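Local coordinates for protein transcriptional regulator (Rhodococcus sp., PDB 2O0Y) that probably binds DNA and regulates transcription as a member of the IclR family, pairing a helix-turn-helix domain with a GAF-like C-terminal domain, at residues L29-A34 with K42-G47; H36-L41 with D73-L78; G111-L116 with C130-T135; L148-A153 with G199-G204; R192-V197 with S206-P211. All coordinates share one frame; numbering follows the deposited sequence.

Contact 1: L29-A34 with K42-G47; sequences LELFDA and KELVEG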
# COMPACT_ATOMS: atom_id res chain seq x y z
N LEU B 29 -16.06 -11.34 -1.28
CA LEU B 29 -14.79 -10.64 -1.53
C LEU B 29 -14.25 -10.95 -2.91
O LEU B 29 -13.65 -10.11 -3.57
CB LEU B 29 -13.79 -11.08 -0.48
CG LEU B 29 -14.03 -10.60 0.95
CD1 LEU B 29 -13.08 -11.29 1.94
CD2 LEU B 29 -13.78 -9.07 0.95
N GLU B 30 -14.48 -12.16 -3.38
CA GLU B 30 -14.05 -12.51 -4.76
C GLU B 30 -14.68 -11.67 -5.84
O GLU B 30 -14.18 -11.62 -6.97
CB GLU B 30 -14.37 -13.97 -5.02
CG GLU B 30 -13.55 -14.91 -4.17
CD GLU B 30 -12.18 -15.17 -4.74
OE1 GLU B 30 -11.87 -14.65 -5.86
OE2 GLU B 30 -11.40 -15.88 -4.08
N LEU B 31 -15.78 -10.98 -5.54
CA LEU B 31 -16.42 -10.16 -6.60
C LEU B 31 -15.68 -8.81 -6.75
O LEU B 31 -15.92 -8.07 -7.66
CB LEU B 31 -17.90 -9.87 -6.22
CG LEU B 31 -18.82 -11.09 -6.33
CD1 LEU B 31 -20.20 -10.74 -5.70
CD2 LEU B 31 -18.93 -11.47 -7.79
N PHE B 32 -14.82 -8.46 -5.81
CA PHE B 32 -14.00 -7.24 -5.95
C PHE B 32 -12.74 -7.54 -6.70
O PHE B 32 -11.93 -8.43 -6.28
CB PHE B 32 -13.65 -6.65 -4.55
CG PHE B 32 -14.89 -6.21 -3.77
CD1 PHE B 32 -15.67 -7.15 -3.14
CD2 PHE B 32 -15.29 -4.85 -3.74
CE1 PHE B 32 -16.85 -6.79 -2.45
CE2 PHE B 32 -16.46 -4.46 -3.05
CZ PHE B 32 -17.25 -5.38 -2.41
N ASP B 33 -12.49 -6.79 -7.77
CA ASP B 33 -11.25 -6.99 -8.48
C ASP B 33 -10.85 -5.71 -9.15
O ASP B 33 -11.54 -4.72 -9.04
CB ASP B 33 -11.35 -8.17 -9.46
CG ASP B 33 -12.54 -8.07 -10.40
OD1 ASP B 33 -12.92 -6.94 -10.76
OD2 ASP B 33 -13.07 -9.14 -10.81
N ALA B 34 -9.77 -5.76 -9.92
CA ALA B 34 -9.21 -4.53 -10.44
C ALA B 34 -10.20 -3.80 -11.33
O ALA B 34 -10.27 -2.59 -11.30
CB ALA B 34 -7.89 -4.80 -11.15
N LYS B 42 -26.81 -4.81 -4.88
CA LYS B 42 -27.43 -5.58 -5.98
C LYS B 42 -26.41 -6.41 -6.71
O LYS B 42 -26.68 -7.58 -7.07
CB LYS B 42 -28.16 -4.64 -6.96
CG LYS B 42 -29.13 -5.35 -7.98
CD LYS B 42 -29.98 -4.30 -8.68
CE LYS B 42 -30.97 -4.90 -9.64
NZ LYS B 42 -30.22 -5.58 -10.74
N GLU B 43 -25.23 -5.85 -6.97
CA GLU B 43 -24.19 -6.63 -7.58
C GLU B 43 -23.75 -7.82 -6.68
O GLU B 43 -23.44 -8.90 -7.19
CB GLU B 43 -22.96 -5.76 -7.89
CG GLU B 43 -23.19 -4.80 -9.06
CD GLU B 43 -21.95 -4.00 -9.37
OE1 GLU B 43 -21.65 -3.10 -8.58
OE2 GLU B 43 -21.28 -4.26 -10.41
N LEU B 44 -23.64 -7.60 -5.37
CA LEU B 44 -23.20 -8.69 -4.46
C LEU B 44 -24.23 -9.79 -4.40
O LEU B 44 -23.87 -10.99 -4.43
CB LEU B 44 -22.91 -8.15 -3.07
CG LEU B 44 -21.75 -7.10 -3.10
CD1 LEU B 44 -21.63 -6.51 -1.70
CD2 LEU B 44 -20.38 -7.69 -3.56
N VAL B 45 -25.50 -9.42 -4.44
CA VAL B 45 -26.59 -10.44 -4.53
C VAL B 45 -26.58 -11.17 -5.84
O VAL B 45 -26.62 -12.42 -5.86
CB VAL B 45 -27.99 -9.79 -4.30
CG1 VAL B 45 -29.14 -10.81 -4.57
CG2 VAL B 45 -28.04 -9.28 -2.90
N GLU B 46 -26.51 -10.43 -6.94
CA GLU B 46 -26.47 -11.06 -8.29
C GLU B 46 -25.25 -11.97 -8.51
O GLU B 46 -25.36 -13.05 -9.12
CB GLU B 46 -26.45 -9.96 -9.34
CG GLU B 46 -27.85 -9.36 -9.49
CD GLU B 46 -27.92 -8.20 -10.45
OE1 GLU B 46 -26.86 -7.64 -10.86
OE2 GLU B 46 -29.06 -7.86 -10.77
N GLY B 47 -24.11 -11.54 -7.99
CA GLY B 47 -22.86 -12.26 -8.21
C GLY B 47 -22.76 -13.51 -7.35
O GLY B 47 -22.14 -14.50 -7.74
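L31 and F32 leave the end of helix 18-29 through a type I turn, L29 to F32, closed by the backbone bond from F32 N to L29 O, and so come up against helix 41-48, with the L31 and G47 CA atoms 7.0 Å apart. This is apolar packing inside the helix-turn-helix domain of an IclR-type regulator, where the turn after helix 18-29 packs on helix 41-48, and no hydrogen bond crosses between the two segments. L31 does most of the touching. Its CD1 meets L44 CD2 at 3.7 Å, the two side chains crossing obliquely, and the same methyl lies 4.0 Å from E43 O. At G47 the L31 side chain rides directly on the backbone: L31 CD1 and CD2 both come within about 4 Å of G47 CA, and a CB on this residue would run into CD1. F32 also reaches L44. With its CG beside the backbone N (chi1 -63°), the ring is carried towards the helix, and the F32 and L44 side chains cross at about a right angle. L44 also packs on V55 and V59 of helix 52-64, so its side chain lies between that helix and the turn. The second subunit also reaches the turn: R84 of that subunit donates to F32 O, and its L88 packs on the F32 side chain. The one L44 methyl therefore serves both L31 and F32, with F32 CE1 resting 3.8 Å from L44 CD2.

Contact 2: H36-L41 with D73-L78; sequences HPTRSL and DGSYSL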
# COMPACT_ATOMS: atom_id res chain seq x y z
N HIS B 36 -13.53 -4.13 -11.16
CA HIS B 36 -14.72 -3.83 -10.35
C HIS B 36 -14.27 -3.60 -8.93
O HIS B 36 -14.47 -4.47 -8.06
CB HIS B 36 -15.66 -5.03 -10.35
CG HIS B 36 -15.99 -5.51 -11.73
ND1 HIS B 36 -15.32 -6.55 -12.34
CD2 HIS B 36 -16.88 -5.05 -12.64
CE1 HIS B 36 -15.81 -6.74 -13.56
NE2 HIS B 36 -16.75 -5.83 -13.77
N PRO B 37 -13.63 -2.46 -8.69
CA PRO B 37 -13.10 -2.14 -7.35
C PRO B 37 -14.21 -1.84 -6.31
O PRO B 37 -13.95 -1.95 -5.09
CB PRO B 37 -12.20 -0.92 -7.60
CG PRO B 37 -12.79 -0.28 -8.84
CD PRO B 37 -13.28 -1.42 -9.69
N THR B 38 -15.42 -1.47 -6.77
CA THR B 38 -16.55 -1.27 -5.86
C THR B 38 -17.72 -2.05 -6.39
O THR B 38 -17.79 -2.30 -7.60
CB THR B 38 -16.97 0.22 -5.72
OG1 THR B 38 -17.54 0.64 -6.95
CG2 THR B 38 -15.74 1.14 -5.44
N ARG B 39 -18.64 -2.47 -5.50
CA ARG B 39 -19.85 -3.23 -5.89
C ARG B 39 -20.98 -2.71 -5.06
O ARG B 39 -20.77 -2.44 -3.86
CB ARG B 39 -19.67 -4.70 -5.50
CG ARG B 39 -18.58 -5.42 -6.34
CD ARG B 39 -19.00 -5.54 -7.81
NE ARG B 39 -18.18 -6.52 -8.51
CZ ARG B 39 -18.43 -7.05 -9.68
NH1 ARG B 39 -19.48 -6.65 -10.41
NH2 ARG B 39 -17.57 -7.97 -10.16
N SER B 40 -22.17 -2.60 -5.66
CA SER B 40 -23.39 -2.23 -4.95
C SER B 40 -23.95 -3.49 -4.33
O SER B 40 -23.60 -4.61 -4.70
CB SER B 40 -24.41 -1.72 -5.93
OG SER B 40 -24.76 -2.80 -6.81
N LEU B 41 -24.89 -3.32 -3.43
CA LEU B 41 -25.51 -4.49 -2.82
C LEU B 41 -26.15 -5.40 -3.90
O LEU B 41 -26.04 -6.63 -3.83
CB LEU B 41 -26.57 -3.99 -1.78
CG LEU B 41 -27.51 -5.03 -1.14
CD1 LEU B 41 -26.67 -6.02 -0.29
CD2 LEU B 41 -28.58 -4.31 -0.31
N ASP B 73 -22.06 6.96 -3.02
CA ASP B 73 -22.74 6.47 -4.23
C ASP B 73 -23.42 5.12 -4.05
O ASP B 73 -23.70 4.47 -5.04
CB ASP B 73 -21.76 6.38 -5.43
CG ASP B 73 -20.60 5.39 -5.20
OD1 ASP B 73 -20.71 4.42 -4.41
OD2 ASP B 73 -19.54 5.58 -5.84
N GLY B 74 -23.66 4.69 -2.81
CA GLY B 74 -24.38 3.44 -2.52
C GLY B 74 -23.57 2.14 -2.62
O GLY B 74 -24.03 1.06 -2.17
N SER B 75 -22.39 2.23 -3.23
CA SER B 75 -21.58 1.07 -3.43
C SER B 75 -20.64 0.81 -2.24
O SER B 75 -20.56 1.63 -1.30
CB SER B 75 -20.86 1.16 -4.79
OG SER B 75 -19.71 1.97 -4.74
N TYR B 76 -19.94 -0.33 -2.28
CA TYR B 76 -18.99 -0.72 -1.27
C TYR B 76 -17.65 -0.88 -1.93
O TYR B 76 -17.61 -1.39 -3.07
CB TYR B 76 -19.38 -2.09 -0.67
CG TYR B 76 -20.69 -2.01 0.06
CD1 TYR B 76 -21.88 -2.27 -0.59
CD2 TYR B 76 -20.74 -1.61 1.39
CE1 TYR B 76 -23.12 -2.15 0.09
CE2 TYR B 76 -21.95 -1.50 2.06
CZ TYR B 76 -23.13 -1.79 1.41
OH TYR B 76 -24.34 -1.67 2.10
N SER B 77 -16.57 -0.49 -1.24
CA SER B 77 -15.23 -0.89 -1.66
C SER B 77 -14.68 -1.82 -0.59
O SER B 77 -15.31 -1.97 0.48
CB SER B 77 -14.27 0.32 -1.75
OG SER B 77 -14.13 0.88 -0.48
N LEU B 78 -13.48 -2.34 -0.81
CA LEU B 78 -12.76 -3.07 0.24
C LEU B 78 -12.42 -1.98 1.24
O LEU B 78 -12.14 -0.84 0.84
CB LEU B 78 -11.46 -3.70 -0.33
CG LEU B 78 -11.67 -4.86 -1.34
CD1 LEU B 78 -10.32 -5.53 -1.64
CD2 LEU B 78 -12.59 -5.93 -0.71
O HOH W 1 -11.90 -1.90 -3.39
O HOH W 2 -25.73 -0.84 -2.76
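R39 and Y76 pair through two backbone hydrogen bonds, R39 N to Y76 O at 2.9 Å and Y76 N to R39 O at 2.8 Å, which join strands 38-40 and 75-78 as antiparallel neighbours in the small sheet of the winged helix-turn-helix domain. Water carries the link past both ends: one bridges P37 O and L78 N, another G74 O and L41 N. Among side-chain polar groups, S75 OG gives its proton to D73 OD1 at 2.7 Å, and S75 N binds the same oxygen in an Asx turn; T38 OG1 stands 3.4 Å from S75 OG, a weak and unsettled bond. With an alanine at S75, D73 OD1 keeps only the backbone donor of the pair, and the carboxylate is likely to be freer to turn. The Y76 ring turns its edge to R39 O, which lies in the ring plane. Apolar contact is slight, Y76 CE1 coming 4.3 Å from L41 CB. The R39 guanidinium runs off to L31 O and E43. Beyond the pair, S77 bonds through its backbone to T69 of strand 68-70, while Y76 packs on V59 and C63 and L41 on V55, all of helix 52-64.

Contact 3: G111-L116 with C130-T135; sequences GETVNL and CESTAT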
# COMPACT_ATOMS: atom_id res chain seq x y z
N GLY B 111 26.48 -13.18 -17.89
CA GLY B 111 27.59 -12.76 -17.03
C GLY B 111 27.30 -11.45 -16.31
O GLY B 111 28.17 -10.89 -15.62
N GLU B 112 26.04 -10.98 -16.44
CA GLU B 112 25.60 -9.72 -15.86
C GLU B 112 24.54 -9.90 -14.78
O GLU B 112 23.81 -10.92 -14.79
CB GLU B 112 25.06 -8.78 -16.95
CG GLU B 112 26.00 -8.53 -18.11
CD GLU B 112 27.33 -7.93 -17.75
OE1 GLU B 112 27.51 -7.52 -16.60
OE2 GLU B 112 28.18 -7.81 -18.67
N THR B 113 24.47 -8.94 -13.86
CA THR B 113 23.44 -8.89 -12.84
C THR B 113 22.11 -8.63 -13.52
O THR B 113 22.03 -7.76 -14.39
CB THR B 113 23.72 -7.79 -11.82
OG1 THR B 113 24.89 -8.18 -11.05
CG2 THR B 113 22.48 -7.61 -10.84
N VAL B 114 21.08 -9.41 -13.13
CA VAL B 114 19.75 -9.29 -13.69
C VAL B 114 18.88 -8.66 -12.62
O VAL B 114 18.74 -9.23 -11.55
CB VAL B 114 19.19 -10.66 -14.05
CG1 VAL B 114 17.77 -10.52 -14.53
CG2 VAL B 114 20.07 -11.30 -15.15
N ASN B 115 18.27 -7.51 -12.92
CA ASN B 115 17.40 -6.77 -11.96
C ASN B 115 15.97 -6.78 -12.46
O ASN B 115 15.75 -6.54 -13.64
CB ASN B 115 17.86 -5.30 -11.92
CG ASN B 115 19.22 -5.13 -11.24
OD1 ASN B 115 19.45 -5.70 -10.17
ND2 ASN B 115 20.13 -4.43 -11.87
N LEU B 116 15.00 -7.02 -11.58
CA LEU B 116 13.61 -6.90 -11.98
C LEU B 116 13.14 -5.62 -11.33
O LEU B 116 13.10 -5.53 -10.10
CB LEU B 116 12.74 -8.06 -11.48
CG LEU B 116 11.32 -8.19 -12.08
CD1 LEU B 116 10.84 -9.62 -11.94
CD2 LEU B 116 10.33 -7.39 -11.27
N CYS B 130 19.25 -11.11 -9.54
CA CYS B 130 20.17 -12.24 -9.57
C CYS B 130 21.53 -11.70 -9.97
O CYS B 130 21.73 -11.29 -11.13
CB CYS B 130 19.72 -13.28 -10.60
SG CYS B 130 18.20 -14.14 -10.02
N GLU B 131 22.46 -11.66 -9.03
CA GLU B 131 23.77 -11.09 -9.32
C GLU B 131 24.61 -12.09 -10.08
O GLU B 131 24.52 -13.30 -9.84
CB GLU B 131 24.47 -10.75 -8.04
CG GLU B 131 23.95 -9.45 -7.35
CD GLU B 131 24.75 -9.21 -6.09
OE1 GLU B 131 25.96 -8.97 -6.20
OE2 GLU B 131 24.20 -9.34 -4.99
N SER B 132 25.46 -11.60 -10.96
CA SER B 132 26.43 -12.47 -11.60
C SER B 132 27.64 -12.69 -10.66
O SER B 132 27.71 -12.12 -9.58
CB SER B 132 26.87 -11.90 -12.95
OG SER B 132 27.89 -10.91 -12.85
N THR B 133 28.60 -13.50 -11.09
CA THR B 133 29.78 -13.77 -10.27
C THR B 133 30.95 -12.89 -10.70
O THR B 133 32.08 -13.07 -10.21
CB THR B 133 30.27 -15.23 -10.45
OG1 THR B 133 30.61 -15.40 -11.82
CG2 THR B 133 29.16 -16.23 -10.10
N ALA B 134 30.73 -11.97 -11.63
CA ALA B 134 31.83 -11.16 -12.16
C ALA B 134 32.30 -10.27 -11.03
O ALA B 134 31.50 -9.89 -10.19
CB ALA B 134 31.34 -10.33 -13.32
N THR B 135 33.58 -9.97 -10.94
CA THR B 135 34.07 -9.14 -9.80
C THR B 135 33.70 -7.66 -9.95
O THR B 135 33.57 -6.94 -8.94
CB THR B 135 35.56 -9.25 -9.64
OG1 THR B 135 36.19 -8.81 -10.84
CG2 THR B 135 35.97 -10.70 -9.35
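V114 and C130 exchange two backbone hydrogen bonds, V114 N to C130 O and C130 N to V114 O, each 2.8 Å and nearly straight at 174° and 166°. They form an antiparallel pair at the open end of the hairpin made by strands 113-120 and 123-130, in the GAF-like C-terminal domain. Past this pair the chain keeps alongside but changes to side-chain bonding. S132 OG donates to G111 O at 2.8 Å, meeting the oxygen from well above its carbonyl plane. The same hydroxyl accepts from A134 N at 3.3 Å, an ST turn, so it links G111 to its own turn. Its place between the backbone N and the carbonyl carbon (chi1 82°) lets one oxygen serve both partners. Replacing S132 by alanine removes the hydroxyl between G111 O and A134 N, and the turn after the strand would probably hold less firmly. S132 N, in turn, makes a weak bond to T113 OG1 (3.5 Å), whose stronger partner is S138 O. Further acceptors are met from nearby: S107 OG reaches E112 O and, weakly, C130 O, while E112 OE2 takes R231 and Y240, and E131 OE1 takes R137. T113 CA adds a CH contact to C130 O. Apolar contact is modest, V114 CB and C130 CB standing 4.4 Å apart on one face of the sheet. On that face lies helix 97-110, which sends L106 and S107 to V114 and M103 to C130, while V114 also packs on L223 and L225 of strand 219-228.

Contact 4: L148-A153 with G199-G204; sequences LWAGAA and GERELG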
# COMPACT_ATOMS: atom_id res chain seq x y z
N LEU B 148 13.74 7.82 -12.54
CA LEU B 148 13.27 7.18 -13.79
C LEU B 148 13.88 7.87 -15.01
O LEU B 148 13.65 7.43 -16.13
CB LEU B 148 11.73 7.27 -13.92
CG LEU B 148 10.80 6.38 -13.09
CD1 LEU B 148 9.36 6.81 -13.33
CD2 LEU B 148 11.03 4.91 -13.48
N TRP B 149 14.64 8.94 -14.78
CA TRP B 149 15.14 9.81 -15.89
C TRP B 149 16.48 9.35 -16.46
O TRP B 149 16.85 9.79 -17.54
CB TRP B 149 15.17 11.30 -15.51
CG TRP B 149 15.85 11.60 -14.21
CD1 TRP B 149 15.25 11.81 -12.98
CD2 TRP B 149 17.26 11.75 -14.00
NE1 TRP B 149 16.21 12.06 -12.02
CE2 TRP B 149 17.45 12.03 -12.62
CE3 TRP B 149 18.38 11.66 -14.84
CZ2 TRP B 149 18.73 12.20 -12.06
CZ3 TRP B 149 19.64 11.84 -14.29
CH2 TRP B 149 19.81 12.09 -12.91
N ALA B 150 17.17 8.45 -15.76
CA ALA B 150 18.44 7.89 -16.23
C ALA B 150 18.38 6.35 -16.31
O ALA B 150 17.93 5.71 -15.37
CB ALA B 150 19.60 8.31 -15.28
N GLY B 151 18.85 5.79 -17.42
CA GLY B 151 19.04 4.33 -17.57
C GLY B 151 17.91 3.65 -18.34
O GLY B 151 16.85 4.25 -18.60
N ALA B 152 18.14 2.39 -18.71
CA ALA B 152 17.26 1.63 -19.60
C ALA B 152 15.95 1.26 -18.93
O ALA B 152 14.90 1.39 -19.54
CB ALA B 152 17.96 0.35 -20.06
N ALA B 153 16.00 0.76 -17.69
CA ALA B 153 14.80 0.33 -16.97
C ALA B 153 13.81 1.48 -16.86
O ALA B 153 12.62 1.29 -17.09
CB ALA B 153 15.16 -0.18 -15.60
N GLY B 199 26.14 4.78 -20.07
CA GLY B 199 26.67 5.96 -19.39
C GLY B 199 25.62 6.98 -18.99
O GLY B 199 25.93 8.15 -18.77
N GLU B 200 24.37 6.54 -18.86
CA GLU B 200 23.33 7.46 -18.43
C GLU B 200 23.32 7.58 -16.92
O GLU B 200 23.35 8.69 -16.42
CB GLU B 200 21.96 7.03 -18.95
CG GLU B 200 21.76 7.42 -20.39
CD GLU B 200 20.32 7.23 -20.85
OE1 GLU B 200 19.43 6.96 -20.00
OE2 GLU B 200 20.08 7.35 -22.06
N ARG B 201 23.29 6.43 -16.22
CA ARG B 201 23.25 6.38 -14.77
C ARG B 201 24.56 6.86 -14.15
O ARG B 201 24.58 7.66 -13.21
CB ARG B 201 22.96 4.94 -14.30
CG ARG B 201 21.56 4.41 -14.61
CD ARG B 201 21.46 2.87 -14.46
NE ARG B 201 22.46 2.29 -13.57
CZ ARG B 201 23.25 1.26 -13.90
NH1 ARG B 201 23.13 0.66 -15.09
NH2 ARG B 201 24.15 0.79 -13.03
N GLU B 202 25.67 6.34 -14.68
CA GLU B 202 27.01 6.74 -14.23
C GLU B 202 28.00 6.32 -15.30
O GLU B 202 27.71 5.41 -16.09
CB GLU B 202 27.36 6.08 -12.89
CG GLU B 202 27.60 4.59 -12.97
CD GLU B 202 27.76 3.94 -11.60
OE1 GLU B 202 27.02 4.28 -10.65
OE2 GLU B 202 28.61 3.05 -11.49
N LEU B 203 29.15 6.97 -15.32
CA LEU B 203 30.19 6.65 -16.28
C LEU B 203 30.62 5.21 -16.06
O LEU B 203 30.79 4.81 -14.92
CB LEU B 203 31.39 7.58 -16.06
CG LEU B 203 32.55 7.58 -17.07
CD1 LEU B 203 32.15 8.07 -18.46
CD2 LEU B 203 33.72 8.42 -16.56
N GLY B 204 30.79 4.46 -17.15
CA GLY B 204 31.23 3.09 -17.09
C GLY B 204 30.11 2.08 -16.93
O GLY B 204 30.39 0.89 -16.89
O HOH W 3 21.10 1.65 -17.74
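E200 OE1 is gripped by two groups: G151 N donates to it at 2.9 Å across the contact, and K155 NZ, on helix 152-157, forms a salt bridge with it. The amide bond is fairly straight, 160° at the hydrogen, and uses the anti lone pair of OE1, away from the other carboxylate oxygen. The glutamate reaches it by an extended chain (chi2 -169°), with CG turned to the side of its own backbone N. G151 sits at the N-cap of helix 152-157, so a carboxylate lies close to the positive end of that helix, where the helix dipole and the lysine would both be expected to favour its negative charge. The glycine backbone itself, with phi 100°, is a conformation that a side chain would strain, and a CB here would also strike R201 CG. That carbon instead lies 3.9 Å from G151 CA and at the same distance from A150 O, laying the aliphatic start of the arginine along the backbone of the loop. Beyond CG the R201 chain bends at chi3, and its guanidinium meets a water in plane at its edge, a weak bond from NH1; that water also accepts from A152 N at 3.2 Å. A150 adds a small apolar contact, its CB 4.4 Å from R201 CG. The contact thus ties the loop between strands 195-198 and 205-213 to the start of helix 152-157, with R201 also touching R124 of strand 123-130.

Contact 5: R192-V197 with S206-P211; sequences RGYQLV and SGLSFP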
# COMPACT_ATOMS: atom_id res chain seq x y z
N ARG B 192 11.24 -0.55 -30.89
CA ARG B 192 12.29 -1.59 -30.89
C ARG B 192 12.00 -2.80 -30.00
O ARG B 192 12.39 -3.93 -30.34
CB ARG B 192 13.60 -0.97 -30.44
CG ARG B 192 14.82 -1.84 -30.65
CD ARG B 192 16.04 -1.03 -30.35
NE ARG B 192 15.79 -0.30 -29.11
CZ ARG B 192 15.66 1.02 -29.04
NH1 ARG B 192 15.80 1.77 -30.15
NH2 ARG B 192 15.41 1.59 -27.85
N GLY B 193 11.37 -2.56 -28.86
CA GLY B 193 10.98 -3.62 -27.93
C GLY B 193 11.89 -3.72 -26.73
O GLY B 193 11.69 -4.56 -25.85
N TYR B 194 12.92 -2.87 -26.70
CA TYR B 194 13.84 -2.83 -25.57
C TYR B 194 14.61 -1.53 -25.55
O TYR B 194 14.57 -0.74 -26.51
CB TYR B 194 14.81 -4.04 -25.62
CG TYR B 194 15.67 -4.09 -26.85
CD1 TYR B 194 15.27 -4.80 -27.97
CD2 TYR B 194 16.88 -3.40 -26.89
CE1 TYR B 194 16.08 -4.81 -29.15
CE2 TYR B 194 17.71 -3.42 -28.07
CZ TYR B 194 17.30 -4.13 -29.16
OH TYR B 194 18.10 -4.15 -30.29
N GLN B 195 15.31 -1.31 -24.45
CA GLN B 195 16.19 -0.15 -24.28
C GLN B 195 17.62 -0.63 -24.03
O GLN B 195 17.83 -1.47 -23.19
CB GLN B 195 15.74 0.69 -23.08
CG GLN B 195 14.46 1.50 -23.33
CD GLN B 195 14.72 2.75 -24.09
OE1 GLN B 195 15.86 3.08 -24.32
NE2 GLN B 195 13.65 3.47 -24.48
N LEU B 196 18.58 -0.05 -24.74
CA LEU B 196 19.99 -0.37 -24.51
C LEU B 196 20.71 0.99 -24.45
O LEU B 196 20.73 1.70 -25.45
CB LEU B 196 20.52 -1.25 -25.67
CG LEU B 196 22.05 -1.39 -25.77
CD1 LEU B 196 22.58 -2.17 -24.58
CD2 LEU B 196 22.33 -2.15 -27.03
N VAL B 197 21.21 1.35 -23.27
CA VAL B 197 21.76 2.69 -23.06
C VAL B 197 23.15 2.56 -22.41
O VAL B 197 23.42 1.57 -21.70
CB VAL B 197 20.85 3.50 -22.09
CG1 VAL B 197 19.40 3.53 -22.58
CG2 VAL B 197 20.89 2.93 -20.73
N SER B 206 26.21 0.44 -18.23
CA SER B 206 25.31 0.29 -19.38
C SER B 206 24.18 -0.58 -18.91
O SER B 206 24.30 -1.26 -17.90
CB SER B 206 25.96 -0.40 -20.60
OG SER B 206 26.95 0.39 -21.21
N GLY B 207 23.09 -0.57 -19.66
CA GLY B 207 21.91 -1.32 -19.23
C GLY B 207 21.13 -1.75 -20.45
O GLY B 207 21.07 -1.02 -21.45
N LEU B 208 20.59 -2.96 -20.40
CA LEU B 208 19.63 -3.39 -21.43
C LEU B 208 18.37 -3.76 -20.66
O LEU B 208 18.45 -4.55 -19.72
CB LEU B 208 20.17 -4.64 -22.12
CG LEU B 208 19.26 -5.50 -23.01
CD1 LEU B 208 18.77 -4.74 -24.27
CD2 LEU B 208 20.06 -6.72 -23.41
N SER B 209 17.20 -3.25 -21.06
CA SER B 209 15.94 -3.54 -20.37
C SER B 209 14.85 -4.00 -21.33
O SER B 209 14.70 -3.44 -22.42
CB SER B 209 15.42 -2.30 -19.63
OG SER B 209 14.44 -2.66 -18.63
N PHE B 210 14.10 -5.05 -20.97
CA PHE B 210 12.94 -5.49 -21.76
C PHE B 210 11.69 -5.31 -20.88
O PHE B 210 11.78 -5.50 -19.67
CB PHE B 210 13.07 -6.99 -22.14
CG PHE B 210 13.82 -7.22 -23.43
CD1 PHE B 210 15.20 -7.13 -23.47
CD2 PHE B 210 13.14 -7.48 -24.61
CE1 PHE B 210 15.92 -7.32 -24.67
CE2 PHE B 210 13.85 -7.67 -25.81
CZ PHE B 210 15.23 -7.59 -25.82
N PRO B 211 10.52 -5.02 -21.51
CA PRO B 211 9.31 -4.95 -20.72
C PRO B 211 8.86 -6.34 -20.28
O PRO B 211 8.95 -7.31 -21.05
CB PRO B 211 8.27 -4.36 -21.70
CG PRO B 211 8.78 -4.63 -23.06
CD PRO B 211 10.28 -4.76 -22.94
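Y194 and F210 lie side by side and point the same way, their ring planes 27° apart but slid so far, 5.1 Å between centroids, that they barely overlap. What sits over the F210 face is the tyrosine's CB, 3.5 Å from the ring centroid and 10° off its normal: a CH-pi contact rather than a stack. The unusual chi1 of Y194 (61°), with CG wedged between the backbone N and the carbonyl carbon, sends the ring out beyond F210, and Y194 CD1 touches F210 CZ at 3.5 Å. L208 CD1 lies 3.5 Å from Y194 CD2, approaching the ring obliquely, and the same methyl reaches L196 CB. R192 CG lies above one face of the Y194 ring, toward its rim, and the arginine grips Y194 O side-on with NE and NH2, which binds the end of helix 178-192 to the residue just before strand 195-198. Four backbone bonds run between the strands: Q195 and S209 exchange one pair, the shorter being S209 N to Q195 O at 2.8 Å, and V197 and G207 the other. G193, the first residue beyond the helix, turns its carbonyl to F210 CD2 and P211 CD. F210 and Y194 also pack against R245 of helix 237-254. Together the two segments make the antiparallel beta hairpin of strands 195-198 and 205-213 at one edge of the six-stranded sheet in the GAF-like effector domain.

Contacts 1 and 2 share the helix-turn-helix domain and touch, F32 of contact 1 packing on P37 and Y76 of contact 2, and both border the second subunit. Contacts 3, 4 and 5 belong to the C-terminal domain, on the other side of the chain's centre, about 40 to 45 Å away between centres. None is fully buried; each mixes buried and more open residues. Contact 1 has no hydrogen bond across its segments and is mainly apolar, whereas contacts 2, 3 and 5 use antiparallel strand bonding, the last two in the same sheet, and contact 3 adds side-chain hydroxyl bonds. Contact 4, a loop against a helix start, relies on a carboxylate and touches contact 5, where A152 meets Q195 and V197.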